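Long-range contacts in extracellular ligand-binding receptor (Rhodopseudomonas palustris, PDB 4DQD), which probably serves as the solute-binding component of a transport system, holding aromatic acids such as 3-phenylpyruvic acid in its ligand pocket: residues 287-292 with 328-333; 93-98 with 113-118; 293-298 with 319-324; 300-305 with 315-320. One frame throughout, in Å; residues are numbered along the deposited sequence.

Helix 284-305 is the common thread of interactions 1, 3 and 4, which use successive parts of it: 287-292, 293-298 and 300-305. Helix 311-321 folds back against it in interactions 3 and 4, whose centres lie about 8 Å apart and which share Asp319 and Gln320; both are nested inside the loop closed by interaction 1, where the helix meets a beta hairpin. Interaction 2 comes earlier in the chain, joining strands 93-95 and 113-115 at one side of the mixed sheet, and its centre is about 10 Å from that of interaction 1. Interactions 1 and 2 both touch 3-phenylpyruvic acid, whereas 1 and 3 touch 3-hydroxypyruvic acid, so one helix runs past both bound acids.

Interaction 1. Residues 287-292 with 328-333; sequences HLWDSM and ALNNGL. With 3PY (3-hydroxypyruvic acid), chain E; PPY (3-phenylpyruvic acid), chain B.
Asp290 OD2 is gripped by two N-H groups of a single residue, Asn331, one from its backbone and one from its side-chain amide. The acid projects from helix 284-305 onto the bend of a beta hairpin, where a type I turn from Leu329 to Gly332 joins strands 327-329 and 332-334. Asn331 N meets Asp290 OD2 nearly end-on at 3.0 Å, while Asn331 ND2 comes to the anti side of that oxygen at 2.9 Å, its amide plane turned 70° from the carboxylate. Asp290 OD1 serves the neighbouring turn residue: Asn330 ND2 approaches on the syn side at 3.1 Å in an almost straight bond, and the two flat groups are close to coplanar. A weak bond from Asn330 N to OD1 completes the set. With chi1 at -81°, Asp290 CG sits beside its own backbone N, a setting that aims both oxygens at the turn. So many donors round a buried carboxylate would probably stabilise its charge. Along the same helix, Trp289 offers one ring face to 3-hydroxypyruvic acid, whose O1 lies above the plane and offset toward the rim. His287 looks the other way, to the phenyl ring of 3-phenylpyruvic acid, with NE2 3.6 Å from C4'. Its rotation is probably held at the ring edge: Asn331 ND2, already bound to Asp290, also donates to His287 ND1 at 3.1 Å.

Interaction 2. Residues 93-98 with 113-118; sequences LMTMAA and VYKVVP. With PPY (3-phenylpyruvic acid), chain B.
Two neighbouring parallel strands of the mixed sheet in a type I periplasmic binding protein fold run side by side here, then splay into loops that line the 3-phenylpyruvic acid pocket. The short strands 93-95 and 113-115 run parallel with their directions 30° apart. Tyr114 bonds to the two residues that flank Met94 on the neighbouring strand: its N donates to Leu93 O at 2.8 Å, and its O accepts from Thr95 N at 2.9 Å. On its face of the sheet, selenomethionine Met94 folds back at chi2 and chi3, bringing CE to within 3.6 Å of Tyr114 CB and its selenium obliquely beside the ring, a Met-aromatic contact. Past the strands, two waters fill the widening gap. Both donate to Thr95 O; one accepts from Val116 N, and the other accepts from Val117 N while donating to Ala97 O. Lys115 spans the same gap with its side chain, lying alongside the Thr95 methyl CG2 and bending only at chi4. Its NZ then donates to Ala98 O at 2.7 Å and to Val117 O at 2.8 Å, approaching each from above the carbonyl plane and tying the loops together. The ligand is met directly: Ala98 N donates to its O3 at 3.0 Å, and Val117 CG1 touches phenyl atom C4' at 3.6 Å. Strand 69-71 lies on the other side of strand 93-95, helix 76-88 packs on Leu93, and helix 284-305 on Met94 and Val116.

Interaction 3. Residues 293-298 with 319-324; sequences TLVENA and DQIEKS. With 3PY (3-hydroxypyruvic acid), chain E.
Ile321 and Ala298 meet side chain to side chain where helix 284-305 packs against the last turn of helix 311-321. The two helices form a helical hairpin beside the sheet that holds strands 93-95 and 113-115. Ala298 points its methyl at the other helix, and two side chains close on it: Ile321 CG1 at 3.7 Å from Ala298 CB, and Gln320 CB, likewise 3.7 Å from that methyl. The CB of Ile321 does not itself aim at helix 284-305; chi1 of -62° sets CG1 beside the backbone N and swings that branch across to Ala298. Its other branch, CG2, faces Leu294, with 4.2 Å to Leu294 CB. One turn before Ala298, Leu294 also points toward the partner segment, and its CD2 branch reaches past Ile321 to Ser324, lying 3.6 Å from OG. These aliphatic groups continue into the core, where Leu294 and Ile321 both touch Met94 and Ile321 also packs on Tyr114. Other residues of the same helix turn to 3-hydroxypyruvic acid instead. Thr293 OG1 donates to its O2 at 2.7 Å, and in one of its two deposited conformers Glu296 OE2 accepts from its O4, a bond the other conformer may not keep. Helix 284-305 thus packs with some of its side chains and binds a small acid with others. At the edge of the apolar patch a water connects the segments, accepting from Asn297 ND2 at 3.0 Å and lying 2.7 Å from Ser324 OG.

Interaction 4. Residues 300-305 with 315-320; sequences PAALKA and AAIRDQ
Gln320 reaches across to Ala301, and its side chain can be traced outward atom by atom. CB is directed at segment 300-305, and CG, beside the backbone N, comes to 3.8 Å from Ala301 CB. A bend at chi2, -62°, then lays the amide group across that methyl. CD is nearest, 3.5 Å from Ala301 CB, and the methyl stands almost directly over it, against the flat face of the amide. OE1 lies 3.6 Å from the same Ala301 CB, and NE2, on the other arm of the amide, is 4.0 Å from it. The polar group therefore lies on the methyl by its face, with its edge atoms directed past it. Deeper in, the packing is that of a helical hairpin whose facing side chains are mostly alanines: segments 300-305 and 315-320, from helices that follow one another in the chain, have axes 8.4 Å apart and run at 141° to each other. Small side chains permit this approach. Ala302 CB meets Ala316 CB at 3.8 Å, and the same Ala302 methyl also touches Ile317 CG1, in one of the two deposited conformers of that isoleucine. Ala305 CB, a turn further along, comes to 4.0 Å from Ala316 CB, so that the Ala316 methyl faces the notch between the Ala302 and Ala305 methyls, lying closest to Ala302 CA, at 3.7 Å. Phe313, earlier in helix 311-321, also packs on Ala302.

Interaction 1. Residues 287-292 with 328-333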
loop_
_atom_site.group_PDB
_atom_site.type_symbol
_atom_site.label_atom_id
_atom_site.label_comp_id
_atom_site.label_asym_id
_atom_site.label_seq_id
_atom_site.Cartn_x
_atom_site.Cartn_y
_atom_site.Cartn_z
ATOM N N HIS A 287 3.037 0.275 6.652
ATOM C CA HIS A 287 2.492 1.461 5.999
ATOM C C HIS A 287 2.023 2.503 7.015
ATOM O O HIS A 287 2.040 3.700 6.736
ATOM C CB HIS A 287 1.392 1.074 5.026
ATOM C CG HIS A 287 1.834 0.079 4.005
ATOM N ND1 HIS A 287 3.146 -0.031 3.598
ATOM C CD2 HIS A 287 1.141 -0.849 3.299
ATOM C CE1 HIS A 287 3.247 -0.988 2.692
ATOM N NE2 HIS A 287 2.045 -1.495 2.488
ATOM N N LEU A 288 1.629 2.049 8.198
ATOM C CA LEU A 288 1.337 2.977 9.297
ATOM C C LEU A 288 2.647 3.482 9.892
ATOM O O LEU A 288 2.827 4.672 10.125
ATOM C CB LEU A 288 0.520 2.280 10.387
ATOM C CG LEU A 288 0.262 3.094 11.658
ATOM C CD1 LEU A 288 -0.330 4.477 11.349
ATOM C CD2 LEU A 288 -0.632 2.328 12.647
ATOM N N TRP A 289 3.567 2.552 10.134
ATOM C CA TRP A 289 4.862 2.890 10.715
ATOM C C TRP A 289 5.591 3.948 9.880
ATOM O O TRP A 289 6.042 4.958 10.422
ATOM C CB TRP A 289 5.713 1.611 10.834
ATOM C CG TRP A 289 7.031 1.794 11.526
ATOM C CD1 TRP A 289 8.247 2.006 10.935
ATOM C CD2 TRP A 289 7.270 1.759 12.938
ATOM N NE1 TRP A 289 9.226 2.103 11.895
ATOM C CE2 TRP A 289 8.652 1.958 13.132
ATOM C CE3 TRP A 289 6.448 1.579 14.058
ATOM C CZ2 TRP A 289 9.234 1.980 14.405
ATOM C CZ3 TRP A 289 7.026 1.606 15.320
ATOM C CH2 TRP A 289 8.405 1.811 15.482
ATOM N N ASP A 290 5.702 3.725 8.566
ATOM C CA ASP A 290 6.447 4.649 7.708
ATOM C C ASP A 290 5.723 6.000 7.628
ATOM O O ASP A 290 6.363 7.052 7.519
ATOM C CB ASP A 290 6.592 4.101 6.278
ATOM C CG ASP A 290 7.717 3.078 6.108
ATOM O OD1 ASP A 290 8.581 2.888 7.003
ATOM O OD2 ASP A 290 7.741 2.474 5.015
ATOM N N SER A 291 4.395 5.973 7.655
ATOM C CA SER A 291 3.638 7.228 7.664
ATOM C C SER A 291 4.006 8.030 8.907
ATOM O O SER A 291 4.181 9.248 8.850
ATOM C CB SER A 291 2.124 6.963 7.645
ATOM O OG SER A 291 1.724 6.377 6.413
HETATM N N MSE A 292 4.111 7.337 10.035
HETATM C CA MSE A 292 4.526 7.987 11.270
HETATM C C MSE A 292 5.964 8.476 11.241
HETATM O O MSE A 292 6.294 9.445 11.907
HETATM C CB MSE A 292 4.247 7.095 12.480
HETATM C CG MSE A 292 2.779 7.086 12.890
HETATM SE SE MSE A 292 2.047 8.866 13.313
HETATM C CE MSE A 292 3.366 9.409 14.650
ATOM N N ALA A 328 15.257 6.823 3.703
ATOM C CA ALA A 328 14.983 5.410 3.535
ATOM C C ALA A 328 13.817 4.990 4.422
ATOM O O ALA A 328 13.883 5.066 5.649
ATOM C CB ALA A 328 16.222 4.562 3.825
ATOM N N LEU A 329 12.743 4.561 3.771
ATOM C CA LEU A 329 11.592 3.974 4.445
ATOM C C LEU A 329 11.538 2.490 4.104
ATOM O O LEU A 329 12.219 2.023 3.185
ATOM C CB LEU A 329 10.305 4.636 3.961
ATOM C CG LEU A 329 10.160 6.123 4.284
ATOM C CD1 LEU A 329 8.890 6.662 3.626
ATOM C CD2 LEU A 329 10.123 6.354 5.796
ATOM N N ASN A 330 10.720 1.743 4.836
ATOM C CA ASN A 330 10.495 0.350 4.470
ATOM C C ASN A 330 9.888 0.245 3.079
ATOM O O ASN A 330 10.089 -0.740 2.369
ATOM C CB ASN A 330 9.586 -0.304 5.501
ATOM C CG ASN A 330 10.300 -0.558 6.803
ATOM O OD1 ASN A 330 10.967 -1.582 6.946
ATOM N ND2 ASN A 330 10.188 0.377 7.756
ATOM N N ASN A 331 9.155 1.285 2.693
ATOM C CA ASN A 331 8.533 1.334 1.381
ATOM C C ASN A 331 9.443 1.784 0.247
ATOM O O ASN A 331 9.055 1.700 -0.918
ATOM C CB ASN A 331 7.304 2.240 1.428
ATOM C CG ASN A 331 6.060 1.503 1.870
ATOM O OD1 ASN A 331 5.413 0.823 1.066
ATOM N ND2 ASN A 331 5.705 1.642 3.148
ATOM N N GLY A 332 10.653 2.239 0.570
ATOM C CA GLY A 332 11.600 2.631 -0.459
ATOM C C GLY A 332 12.334 3.929 -0.147
ATOM O O GLY A 332 12.252 4.442 0.965
ATOM N N LEU A 333 13.041 4.461 -1.143
ATOM C CA LEU A 333 13.803 5.696 -0.959
ATOM C C LEU A 333 12.918 6.872 -1.338
ATOM O O LEU A 333 12.564 7.032 -2.506
ATOM C CB LEU A 333 15.060 5.678 -1.825
ATOM C CG LEU A 333 15.911 6.944 -1.761
ATOM C CD1 LEU A 333 16.458 7.143 -0.359
ATOM C CD2 LEU A 333 17.044 6.823 -2.771
HETATM C C1 3PY E . 8.555 5.681 13.134
HETATM O O1 3PY E . 7.638 5.337 12.345
HETATM O O2 3PY E . 9.699 6.001 12.705
HETATM C C2 3PY E . 8.259 5.701 14.589
HETATM O O3 3PY E . 9.151 5.904 15.403
HETATM C C3 3PY E . 6.852 5.523 15.020
HETATM O O4 3PY E . 6.302 6.791 15.078
HETATM C C1 PPY B . -6.308 -1.590 -2.455
HETATM O O1 PPY B . -6.584 -2.809 -2.290
HETATM O O2 PPY B . -7.128 -0.738 -2.798
HETATM C C2 PPY B . -4.932 -1.150 -2.276
HETATM O O3 PPY B . -4.683 0.059 -2.340
HETATM C C3 PPY B . -4.023 -2.302 -2.062
HETATM C "C1'" PPY B . -2.683 -2.008 -1.514
HETATM C "C2'" PPY B . -1.579 -2.609 -2.058
HETATM C "C3'" PPY B . -0.223 -2.331 -1.512
HETATM C "C4'" PPY B . -0.076 -1.483 -0.445
HETATM C "C5'" PPY B . -1.289 -0.852 0.147
HETATM C "C6'" PPY B . -2.530 -1.096 -0.353
#

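Interaction 2. Residues 93-98 with 113-118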
loop_
_atom_site.group_PDB
_atom_site.type_symbol
_atom_site.label_atom_id
_atom_site.label_comp_id
_atom_site.label_asym_id
_atom_site.label_seq_id
_atom_site.Cartn_x
_atom_site.Cartn_y
_atom_site.Cartn_z
ATOM N N LEU A 93 -3.337 14.280 5.401
ATOM C CA LEU A 93 -3.784 12.898 5.343
ATOM C C LEU A 93 -2.638 12.019 4.875
ATOM O O LEU A 93 -2.101 12.228 3.788
ATOM C CB LEU A 93 -4.927 12.769 4.331
ATOM C CG LEU A 93 -5.406 11.343 4.037
ATOM C CD1 LEU A 93 -6.008 10.702 5.282
ATOM C CD2 LEU A 93 -6.415 11.346 2.877
HETATM N N MSE A 94 -2.290 11.018 5.676
HETATM C CA MSE A 94 -1.296 10.022 5.260
HETATM C C MSE A 94 -2.068 8.798 4.846
HETATM O O MSE A 94 -2.543 8.057 5.695
HETATM C CB MSE A 94 -0.398 9.649 6.448
HETATM C CG MSE A 94 0.079 10.826 7.298
HETATM SE SE MSE A 94 1.092 12.221 6.351
HETATM C CE MSE A 94 2.631 11.124 5.903
ATOM N N THR A 95 -2.228 8.583 3.546
ATOM C CA THR A 95 -3.002 7.424 3.130
ATOM C C THR A 95 -2.113 6.198 3.169
ATOM O O THR A 95 -0.909 6.294 2.951
ATOM C CB THR A 95 -3.647 7.597 1.744
ATOM O OG1 THR A 95 -4.470 6.452 1.465
ATOM C CG2 THR A 95 -2.597 7.735 0.646
HETATM N N MSE A 96 -2.703 5.046 3.477
HETATM C CA MSE A 96 -1.933 3.803 3.526
HETATM C C MSE A 96 -2.207 2.909 2.325
HETATM O O MSE A 96 -1.719 1.779 2.265
HETATM C CB MSE A 96 -2.179 3.052 4.843
HETATM C CG MSE A 96 -1.702 3.833 6.052
HETATM SE SE MSE A 96 -2.029 2.890 7.722
HETATM C CE MSE A 96 -4.007 2.964 7.791
ATOM N N ALA A 97 -2.972 3.425 1.362
ATOM C CA ALA A 97 -3.330 2.662 0.162
ATOM C C ALA A 97 -2.381 2.934 -1.019
ATOM O O ALA A 97 -1.432 3.710 -0.892
ATOM C CB ALA A 97 -4.783 2.934 -0.219
ATOM N N ALA A 98 -2.622 2.288 -2.164
ATOM C CA ALA A 98 -1.554 2.184 -3.171
ATOM C C ALA A 98 -1.763 2.917 -4.496
ATOM O O ALA A 98 -0.787 3.253 -5.166
ATOM C CB ALA A 98 -1.251 0.709 -3.455
ATOM N N VAL A 113 -2.298 15.608 0.983
ATOM C CA VAL A 113 -2.201 14.156 1.084
ATOM C C VAL A 113 -0.779 13.663 0.856
ATOM O O VAL A 113 -0.105 14.116 -0.069
ATOM C CB VAL A 113 -3.143 13.485 0.057
ATOM C CG1 VAL A 113 -3.098 11.958 0.200
ATOM C CG2 VAL A 113 -4.558 14.004 0.234
ATOM N N TYR A 114 -0.334 12.724 1.690
ATOM C CA TYR A 114 0.964 12.062 1.491
ATOM C C TYR A 114 0.766 10.560 1.453
ATOM O O TYR A 114 -0.256 10.057 1.925
ATOM C CB TYR A 114 1.951 12.459 2.595
ATOM C CG TYR A 114 2.304 13.920 2.489
ATOM C CD1 TYR A 114 3.274 14.350 1.586
ATOM C CD2 TYR A 114 1.613 14.876 3.224
ATOM C CE1 TYR A 114 3.580 15.686 1.458
ATOM C CE2 TYR A 114 1.905 16.217 3.095
ATOM C CZ TYR A 114 2.887 16.616 2.212
ATOM O OH TYR A 114 3.171 17.949 2.082
ATOM N N LYS A 115 1.737 9.843 0.892
ATOM C CA LYS A 115 1.495 8.441 0.548
ATOM C C LYS A 115 2.785 7.642 0.559
ATOM O O LYS A 115 3.593 7.760 -0.358
ATOM C CB LYS A 115 0.842 8.385 -0.837
ATOM C CG LYS A 115 0.476 6.990 -1.336
ATOM C CD LYS A 115 -0.276 7.115 -2.663
ATOM C CE LYS A 115 -0.607 5.764 -3.244
ATOM N NZ LYS A 115 0.636 5.090 -3.738
ATOM N N VAL A 116 2.986 6.829 1.595
ATOM C CA VAL A 116 4.228 6.061 1.694
ATOM C C VAL A 116 4.313 4.819 0.802
ATOM O O VAL A 116 5.410 4.369 0.500
ATOM C CB VAL A 116 4.560 5.637 3.147
ATOM C CG1 VAL A 116 4.765 6.865 4.020
ATOM C CG2 VAL A 116 3.474 4.721 3.710
ATOM N N VAL A 117 3.179 4.236 0.404
ATOM C CA VAL A 117 3.243 3.066 -0.473
ATOM C C VAL A 117 3.582 3.549 -1.882
ATOM O O VAL A 117 2.980 4.496 -2.362
ATOM C CB VAL A 117 1.901 2.320 -0.525
ATOM C CG1 VAL A 117 1.957 1.199 -1.582
ATOM C CG2 VAL A 117 1.560 1.757 0.859
ATOM N N PRO A 118 4.565 2.925 -2.539
ATOM C CA PRO A 118 4.877 3.455 -3.874
ATOM C C PRO A 118 3.686 3.392 -4.827
ATOM O O PRO A 118 2.923 2.418 -4.826
ATOM C CB PRO A 118 6.000 2.523 -4.363
ATOM C CG PRO A 118 6.663 2.060 -3.081
ATOM C CD PRO A 118 5.513 1.876 -2.118
HETATM C C1 PPY B . -6.308 -1.590 -2.455
HETATM O O1 PPY B . -6.584 -2.809 -2.290
HETATM O O2 PPY B . -7.128 -0.738 -2.798
HETATM C C2 PPY B . -4.932 -1.150 -2.276
HETATM O O3 PPY B . -4.683 0.059 -2.340
HETATM C C3 PPY B . -4.023 -2.302 -2.062
HETATM C "C1'" PPY B . -2.683 -2.008 -1.514
HETATM C "C2'" PPY B . -1.579 -2.609 -2.058
HETATM C "C3'" PPY B . -0.223 -2.331 -1.512
HETATM C "C4'" PPY B . -0.076 -1.483 -0.445
HETATM C "C5'" PPY B . -1.289 -0.852 0.147
HETATM C "C6'" PPY B . -2.530 -1.096 -0.353
HETATM O O HOH W 1 1.325 7.657 3.905
HETATM O O HOH W 2 0.372 4.682 1.116
#

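Interaction 3. Residues 293-298 with 319-324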
loop_
_atom_site.group_PDB
_atom_site.type_symbol
_atom_site.label_atom_id
_atom_site.label_comp_id
_atom_site.label_asym_id
_atom_site.label_seq_id
_atom_site.Cartn_x
_atom_site.Cartn_y
_atom_site.Cartn_z
ATOM N N THR A 293 6.828 7.821 10.468
ATOM C CA THR A 293 8.190 8.316 10.338
ATOM C C THR A 293 8.163 9.721 9.744
ATOM O O THR A 293 8.842 10.619 10.236
ATOM C CB THR A 293 9.043 7.401 9.467
ATOM O OG1 THR A 293 9.118 6.110 10.088
ATOM C CG2 THR A 293 10.453 7.973 9.338
ATOM N N LEU A 294 7.383 9.912 8.683
ATOM C CA LEU A 294 7.261 11.242 8.088
ATOM C C LEU A 294 6.670 12.244 9.081
ATOM O O LEU A 294 7.145 13.378 9.207
ATOM C CB LEU A 294 6.398 11.202 6.823
ATOM C CG LEU A 294 7.038 10.485 5.634
ATOM C CD1 LEU A 294 5.979 10.244 4.574
ATOM C CD2 LEU A 294 8.215 11.287 5.072
ATOM N N VAL A 295 5.624 11.828 9.785
ATOM C CA VAL A 295 4.973 12.718 10.744
ATOM C C VAL A 295 5.927 13.087 11.885
ATOM O O VAL A 295 6.078 14.260 12.230
ATOM C CB VAL A 295 3.675 12.089 11.300
ATOM C CG1 VAL A 295 3.099 12.953 12.420
ATOM C CG2 VAL A 295 2.639 11.909 10.180
ATOM N N GLU A 296 6.589 12.087 12.460
ATOM C CA GLU A 296 7.523 12.336 13.552
ATOM C C GLU A 296 8.639 13.296 13.127
ATOM O O GLU A 296 9.032 14.168 13.898
ATOM C CB GLU A 296 8.106 11.016 14.068
ATOM C CG GLU A 296 9.035 11.159 15.254
ATOM C CD GLU A 296 9.262 9.843 15.979
ATOM O OE1 GLU A 296 9.920 9.849 17.042
ATOM O OE2 GLU A 296 8.779 8.801 15.489
ATOM N N ASN A 297 9.145 13.132 11.911
ATOM C CA ASN A 297 10.216 13.989 11.436
ATOM C C ASN A 297 9.781 15.436 11.262
ATOM O O ASN A 297 10.600 16.361 11.374
ATOM C CB ASN A 297 10.778 13.457 10.118
ATOM C CG ASN A 297 11.603 12.195 10.300
ATOM O OD1 ASN A 297 11.977 11.831 11.417
ATOM N ND2 ASN A 297 11.909 11.531 9.195
ATOM N N ALA A 298 8.491 15.626 10.993
ATOM C CA ALA A 298 7.941 16.955 10.735
ATOM C C ALA A 298 7.534 17.691 12.006
ATOM O O ALA A 298 7.443 18.921 12.029
ATOM C CB ALA A 298 6.737 16.844 9.791
ATOM N N ASP A 319 3.508 21.489 5.436
ATOM C CA ASP A 319 4.637 22.149 4.775
ATOM C C ASP A 319 5.926 21.350 4.979
ATOM O O ASP A 319 6.759 21.226 4.076
ATOM C CB ASP A 319 4.865 23.560 5.342
ATOM C CG ASP A 319 3.848 24.588 4.860
ATOM O OD1 ASP A 319 3.252 24.420 3.775
ATOM O OD2 ASP A 319 3.673 25.608 5.574
ATOM N N GLN A 320 6.105 20.822 6.183
ATOM C CA GLN A 320 7.358 20.149 6.519
ATOM C C GLN A 320 7.541 18.793 5.833
ATOM O O GLN A 320 8.647 18.449 5.408
ATOM C CB GLN A 320 7.502 20.011 8.039
ATOM C CG GLN A 320 7.689 21.348 8.754
ATOM C CD GLN A 320 8.964 22.063 8.327
ATOM O OE1 GLN A 320 10.010 21.437 8.158
ATOM N NE2 GLN A 320 8.878 23.378 8.143
ATOM N N ILE A 321 6.461 18.023 5.716
ATOM C CA ILE A 321 6.567 16.721 5.080
ATOM C C ILE A 321 6.947 16.889 3.609
ATOM O O ILE A 321 7.690 16.090 3.051
ATOM C CB ILE A 321 5.271 15.891 5.256
ATOM C CG1 ILE A 321 5.011 15.636 6.754
ATOM C CG2 ILE A 321 5.401 14.570 4.497
ATOM C CD1 ILE A 321 3.721 14.868 7.036
ATOM N N GLU A 322 6.462 17.964 2.999
ATOM C CA GLU A 322 6.725 18.245 1.589
ATOM C C GLU A 322 8.211 18.484 1.326
ATOM O O GLU A 322 8.661 18.420 0.181
ATOM C CB GLU A 322 5.916 19.484 1.191
ATOM C CG GLU A 322 5.807 19.743 -0.284
ATOM C CD GLU A 322 4.680 20.709 -0.565
ATOM O OE1 GLU A 322 3.632 20.263 -1.075
ATOM O OE2 GLU A 322 4.844 21.908 -0.253
ATOM N N LYS A 323 8.963 18.768 2.392
ATOM C CA LYS A 323 10.391 19.070 2.293
ATOM C C LYS A 323 11.278 17.853 2.562
ATOM O O LYS A 323 12.510 17.949 2.485
ATOM C CB LYS A 323 10.764 20.185 3.273
ATOM C CG LYS A 323 10.043 21.502 2.993
ATOM C CD LYS A 323 10.374 22.556 4.026
ATOM C CE LYS A 323 9.670 23.856 3.683
ATOM N NZ LYS A 323 9.917 24.897 4.707
ATOM N N SER A 324 10.656 16.720 2.882
ATOM C CA SER A 324 11.393 15.501 3.223
ATOM C C SER A 324 12.229 14.979 2.061
ATOM O O SER A 324 11.725 14.818 0.951
ATOM C CB SER A 324 10.429 14.412 3.714
ATOM O OG SER A 324 11.137 13.242 4.132
HETATM C C1 3PY E . 8.555 5.681 13.134
HETATM O O1 3PY E . 7.638 5.337 12.345
HETATM O O2 3PY E . 9.699 6.001 12.705
HETATM C C2 3PY E . 8.259 5.701 14.589
HETATM O O3 3PY E . 9.151 5.904 15.403
HETATM C C3 3PY E . 6.852 5.523 15.020
HETATM O O4 3PY E . 6.302 6.791 15.078
HETATM O O HOH W 3 11.152 13.166 6.848
#

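Interaction 4. Residues 300-305 with 315-320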
loop_
_atom_site.group_PDB
_atom_site.type_symbol
_atom_site.label_atom_id
_atom_site.label_comp_id
_atom_site.label_asym_id
_atom_site.label_seq_id
_atom_site.Cartn_x
_atom_site.Cartn_y
_atom_site.Cartn_z
ATOM N N PRO A 300 8.889 18.385 15.079
ATOM C CA PRO A 300 9.682 19.397 15.783
ATOM C C PRO A 300 9.606 20.780 15.134
ATOM O O PRO A 300 9.436 21.780 15.838
ATOM C CB PRO A 300 11.105 18.820 15.732
ATOM C CG PRO A 300 10.865 17.332 15.767
ATOM C CD PRO A 300 9.653 17.144 14.861
ATOM N N ALA A 301 9.719 20.845 13.814
ATOM C CA ALA A 301 9.606 22.132 13.132
ATOM C C ALA A 301 8.196 22.718 13.268
ATOM O O ALA A 301 8.027 23.923 13.460
ATOM C CB ALA A 301 10.003 21.995 11.669
ATOM N N ALA A 302 7.181 21.864 13.172
ATOM C CA ALA A 302 5.798 22.318 13.333
ATOM C C ALA A 302 5.538 22.920 14.716
ATOM O O ALA A 302 4.806 23.901 14.847
ATOM C CB ALA A 302 4.816 21.170 13.047
ATOM N N LEU A 303 6.147 22.338 15.746
ATOM C CA LEU A 303 5.968 22.835 17.111
ATOM C C LEU A 303 6.577 24.213 17.299
ATOM O O LEU A 303 6.160 24.971 18.181
ATOM C CB LEU A 303 6.593 21.872 18.119
ATOM C CG LEU A 303 5.818 20.573 18.311
ATOM C CD1 LEU A 303 6.644 19.593 19.131
ATOM C CD2 LEU A 303 4.489 20.864 18.986
ATOM N N LYS A 304 7.574 24.536 16.483
ATOM C CA LYS A 304 8.174 25.865 16.545
ATOM C C LYS A 304 7.216 26.912 15.992
ATOM O O LYS A 304 7.290 28.088 16.356
ATOM C CB LYS A 304 9.481 25.910 15.757
ATOM C CG LYS A 304 10.625 25.154 16.389
ATOM C CD LYS A 304 11.903 25.372 15.599
ATOM C CE LYS A 304 13.103 25.527 16.515
ATOM N NZ LYS A 304 13.008 26.753 17.362
ATOM N N ALA A 305 6.321 26.472 15.116
ATOM C CA ALA A 305 5.428 27.367 14.394
ATOM C C ALA A 305 4.112 27.611 15.124
ATOM O O ALA A 305 3.533 28.694 15.030
ATOM C CB ALA A 305 5.154 26.822 13.001
ATOM N N ALA A 315 -0.988 22.926 9.289
ATOM C CA ALA A 315 -0.431 23.486 8.067
ATOM C C ALA A 315 1.095 23.394 8.075
ATOM O O ALA A 315 1.725 23.190 7.033
ATOM C CB ALA A 315 -0.878 24.942 7.903
ATOM N N ALA A 316 1.689 23.550 9.255
ATOM C CA ALA A 316 3.133 23.425 9.396
ATOM C C ALA A 316 3.597 21.989 9.141
ATOM O O ALA A 316 4.624 21.768 8.487
ATOM C CB ALA A 316 3.576 23.901 10.774
ATOM N N ILE A 317 2.855 21.009 9.656
ATOM C CA ILE A 317 3.165 19.614 9.361
ATOM C C ILE A 317 3.092 19.374 7.855
ATOM O O ILE A 317 3.989 18.761 7.278
ATOM C CB ILE A 317 2.226 18.637 10.100
ATOM C CG1 ILE A 317 2.450 18.743 11.616
ATOM C CG2 ILE A 317 2.440 17.198 9.610
ATOM C CD1 ILE A 317 1.485 17.915 12.440
ATOM N N ARG A 318 2.034 19.879 7.218
ATOM C CA ARG A 318 1.878 19.711 5.781
ATOM C C ARG A 318 3.085 20.287 5.047
ATOM O O ARG A 318 3.608 19.652 4.136
ATOM C CB ARG A 318 0.595 20.392 5.283
ATOM C CG ARG A 318 0.124 19.911 3.888
ATOM C CD ARG A 318 -0.350 21.078 3.029
ATOM N NE ARG A 318 0.758 22.003 2.775
ATOM C CZ ARG A 318 1.677 21.803 1.837
ATOM N NH1 ARG A 318 1.601 20.734 1.052
ATOM N NH2 ARG A 318 2.671 22.675 1.675
ATOM N N ASP A 319 3.508 21.489 5.436
ATOM C CA ASP A 319 4.637 22.149 4.775
ATOM C C ASP A 319 5.926 21.350 4.979
ATOM O O ASP A 319 6.759 21.226 4.076
ATOM C CB ASP A 319 4.865 23.560 5.342
ATOM C CG ASP A 319 3.848 24.588 4.860
ATOM O OD1 ASP A 319 3.252 24.420 3.775
ATOM O OD2 ASP A 319 3.673 25.608 5.574
ATOM N N GLN A 320 6.105 20.822 6.183
ATOM C CA GLN A 320 7.358 20.149 6.519
ATOM C C GLN A 320 7.541 18.793 5.833
ATOM O O GLN A 320 8.647 18.449 5.408
ATOM C CB GLN A 320 7.502 20.011 8.039
ATOM C CG GLN A 320 7.689 21.348 8.754
ATOM C CD GLN A 320 8.964 22.063 8.327
ATOM O OE1 GLN A 320 10.010 21.437 8.158
ATOM N NE2 GLN A 320 8.878 23.378 8.143
#